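Long-range contact in alpha-galactosidase 1 (Saccharomyces cerevisiae, PDB 3LRL), which hydrolyses terminal, non-reducing alpha-D-galactose residues from alpha-D-galactosides such as galactose oligosaccharides, galactomannans and galactolipids: residues 203-208 against 260-265. The protein carries 1 engineered substitution. Numbering follows the deposited sequence.
Sequences SWRMSG and DLDNLE. With GLA (alpha-D-galactopyranose), chain D.
Arg-205 pairs with Asp-260 as a parallel beta bridge: Asp-260 N gives its hydrogen to Trp-204 O (2.7 Å), and Met-206 N returns one to Asp-260 O (3.1 Å). From CB, the Arg-205 side chain passes across the Asp-260 carboxylate, Arg-205 CG lying 3.5 Å from Asp-260 OD2 and Arg-205 CD also touching that group, whose plane stands 75° from the guanidinium. Bends at chi2 and chi3 then carry the chain over to Asp-262. NE donates to a water that also bridges Ser-207 OG and Asp-260 O. Arg-205 CZ lies 3.4 Å from Asp-262 CG, the carboxylate stacked on one guanidinium face with the planes 6° apart. The salt bridge from Arg-205 NH1 to Asp-262 OD1 (3.4 Å) is therefore one of charge, with no N-H aimed at the oxygen. Galactose O2 sits at the edge instead, 2.8 Å from Arg-205 NH1 and gripped by NH2 as well, while NH1 adds a weak bond to O3. NH2 also reaches Ser-207 O, tilted from the guanidinium plane, and OD1 of Asp-209, the proton donor. Asp-260 OD1 accepts from Asp-262 N in an Asx turn; the stacked carboxylate is itself held at both oxygens, OD1 by Asn-263 N and OD2 by Val-210 N. A leucine in place of Arg-205 would probably leave galactose O2 without this double grip and Asp-262 without its stacked charge. The contact joins neighbouring strands 203-205 and 258-260 of the TIM barrel where they run into the substrate pocket; behind it Met-206 SD packs on Leu-261 CD2 against helix 239-246, and Leu-261 also meets Trp-283 of helix 273-285.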
loop_
_atom_site.group_PDB
_atom_site.type_symbol
_atom_site.label_atom_id
_atom_site.label_comp_id
_atom_site.label_asym_id
_atom_site.label_seq_id
_atom_site.Cartn_x
_atom_site.Cartn_y
_atom_site.Cartn_z
ATOM N N SER A 203 -19.829 -11.007 -14.357
ATOM C CA SER A 203 -19.798 -10.563 -12.969
ATOM C C SER A 203 -18.449 -10.889 -12.368
ATOM O O SER A 203 -17.669 -11.628 -12.974
ATOM C CB SER A 203 -20.943 -11.177 -12.139
ATOM O OG SER A 203 -20.811 -12.578 -12.065
ATOM N N TRP A 204 -18.175 -10.329 -11.191
ATOM C CA TRP A 204 -16.923 -10.597 -10.472
ATOM C C TRP A 204 -17.117 -10.529 -8.958
ATOM O O TRP A 204 -17.599 -9.534 -8.418
ATOM C CB TRP A 204 -15.793 -9.630 -10.903
ATOM C CG TRP A 204 -16.242 -8.214 -10.995
ATOM C CD1 TRP A 204 -16.204 -7.269 -10.002
ATOM C CD2 TRP A 204 -16.826 -7.571 -12.137
ATOM N NE1 TRP A 204 -16.719 -6.086 -10.459
ATOM C CE2 TRP A 204 -17.124 -6.248 -11.762
ATOM C CE3 TRP A 204 -17.133 -7.995 -13.441
ATOM C CZ2 TRP A 204 -17.710 -5.331 -12.649
ATOM C CZ3 TRP A 204 -17.703 -7.088 -14.324
ATOM C CH2 TRP A 204 -17.974 -5.765 -13.925
ATOM N N ARG A 205 -16.731 -11.600 -8.279
ATOM C CA ARG A 205 -16.633 -11.569 -6.818
ATOM C C ARG A 205 -15.683 -10.439 -6.468
ATOM O O ARG A 205 -14.567 -10.349 -7.020
ATOM C CB ARG A 205 -16.146 -12.914 -6.280
ATOM C CG ARG A 205 -17.223 -14.005 -6.309
ATOM C CD ARG A 205 -18.130 -13.945 -5.061
ATOM N NE ARG A 205 -17.320 -14.043 -3.844
ATOM C CZ ARG A 205 -16.844 -15.181 -3.346
ATOM N NH1 ARG A 205 -17.136 -16.331 -3.916
ATOM N NH2 ARG A 205 -16.096 -15.168 -2.259
ATOM N N MET A 206 -16.154 -9.550 -5.596
ATOM C CA MET A 206 -15.367 -8.400 -5.137
ATOM C C MET A 206 -14.809 -8.550 -3.715
ATOM O O MET A 206 -14.320 -7.572 -3.127
ATOM C CB MET A 206 -16.151 -7.080 -5.317
ATOM C CG MET A 206 -17.630 -7.057 -4.852
ATOM S SD MET A 206 -17.905 -7.624 -3.149
ATOM C CE MET A 206 -17.215 -6.351 -2.148
ATOM N N SER A 207 -14.850 -9.770 -3.170
ATOM C CA SER A 207 -14.367 -10.042 -1.792
ATOM C C SER A 207 -14.120 -11.533 -1.473
ATOM O O SER A 207 -14.501 -12.422 -2.248
ATOM C CB SER A 207 -15.348 -9.456 -0.753
ATOM O OG SER A 207 -16.432 -10.336 -0.561
ATOM N N GLY A 208 -13.528 -11.800 -0.312
ATOM C CA GLY A 208 -13.472 -13.167 0.218
ATOM C C GLY A 208 -14.866 -13.729 0.494
ATOM O O GLY A 208 -15.867 -12.992 0.470
ATOM N N ASP A 260 -20.143 -8.876 -7.610
ATOM C CA ASP A 260 -20.732 -10.074 -7.005
ATOM C C ASP A 260 -20.366 -10.109 -5.511
ATOM O O ASP A 260 -19.188 -10.206 -5.153
ATOM C CB ASP A 260 -20.244 -11.293 -7.800
ATOM C CG ASP A 260 -20.766 -12.617 -7.297
ATOM O OD1 ASP A 260 -21.557 -12.674 -6.326
ATOM O OD2 ASP A 260 -20.344 -13.642 -7.902
ATOM N N LEU A 261 -21.366 -9.983 -4.639
ATOM C CA LEU A 261 -21.092 -9.984 -3.198
ATOM C C LEU A 261 -21.214 -11.362 -2.566
ATOM O O LEU A 261 -21.217 -11.485 -1.343
ATOM C CB LEU A 261 -21.895 -8.940 -2.413
ATOM C CG LEU A 261 -22.299 -7.509 -2.833
ATOM C CD1 LEU A 261 -22.578 -6.663 -1.582
ATOM C CD2 LEU A 261 -21.397 -6.769 -3.820
ATOM N N ASP A 262 -21.279 -12.391 -3.415
ATOM C CA ASP A 262 -21.222 -13.804 -3.014
ATOM C C ASP A 262 -22.632 -14.313 -2.759
ATOM O O ASP A 262 -23.582 -13.498 -2.673
ATOM C CB ASP A 262 -20.254 -14.035 -1.826
ATOM C CG ASP A 262 -19.803 -15.493 -1.688
ATOM O OD1 ASP A 262 -20.169 -16.374 -2.494
ATOM O OD2 ASP A 262 -19.066 -15.774 -0.740
ATOM N N ASN A 263 -22.776 -15.645 -2.696
ATOM C CA ASN A 263 -24.087 -16.305 -2.617
ATOM C C ASN A 263 -24.817 -15.878 -1.354
ATOM O O ASN A 263 -24.178 -15.601 -0.324
ATOM C CB ASN A 263 -23.958 -17.846 -2.612
ATOM C CG ASN A 263 -23.263 -18.433 -3.870
ATOM O OD1 ASN A 263 -23.002 -17.764 -4.871
ATOM N ND2 ASN A 263 -22.960 -19.703 -3.789
ATOM N N LEU A 264 -26.146 -15.827 -1.428
ATOM C CA LEU A 264 -26.995 -15.435 -0.293
ATOM C C LEU A 264 -26.935 -16.448 0.846
ATOM O O LEU A 264 -26.927 -17.651 0.604
ATOM C CB LEU A 264 -28.450 -15.172 -0.741
ATOM C CG LEU A 264 -28.555 -13.946 -1.669
ATOM C CD1 LEU A 264 -29.741 -14.027 -2.664
ATOM C CD2 LEU A 264 -28.538 -12.618 -0.871
ATOM N N GLU A 265 -26.872 -15.951 2.078
ATOM C CA GLU A 265 -26.882 -16.805 3.278
ATOM C C GLU A 265 -28.286 -16.905 3.914
ATOM O O GLU A 265 -28.445 -17.423 5.027
ATOM C CB GLU A 265 -25.853 -16.308 4.318
ATOM C CG GLU A 265 -24.398 -16.269 3.823
ATOM C CD GLU A 265 -23.699 -17.601 3.883
ATOM O OE1 GLU A 265 -24.278 -18.596 4.325
ATOM O OE2 GLU A 265 -22.541 -17.680 3.465
HETATM C C1 GLA D . -13.772 -19.993 -2.788
HETATM C C2 GLA D . -14.866 -19.125 -3.483
HETATM C C3 GLA D . -16.080 -20.022 -3.815
HETATM C C4 GLA D . -15.746 -21.472 -4.303
HETATM C C5 GLA D . -14.639 -22.158 -3.492
HETATM C C6 GLA D . -14.229 -23.491 -4.127
HETATM O O2 GLA D . -15.212 -17.931 -2.707
HETATM O O3 GLA D . -16.928 -19.348 -4.718
HETATM O O4 GLA D . -15.364 -21.535 -5.660
HETATM O O5 GLA D . -13.525 -21.264 -3.418
HETATM O O6 GLA D . -14.695 -24.628 -3.415
HETATM O O HOH W 1 -19.116 -13.675 -10.088
HETATM O O HOH W 2 -17.578 -11.377 -3.044
HETATM O O HOH W 3 -19.203 -17.125 -5.493
#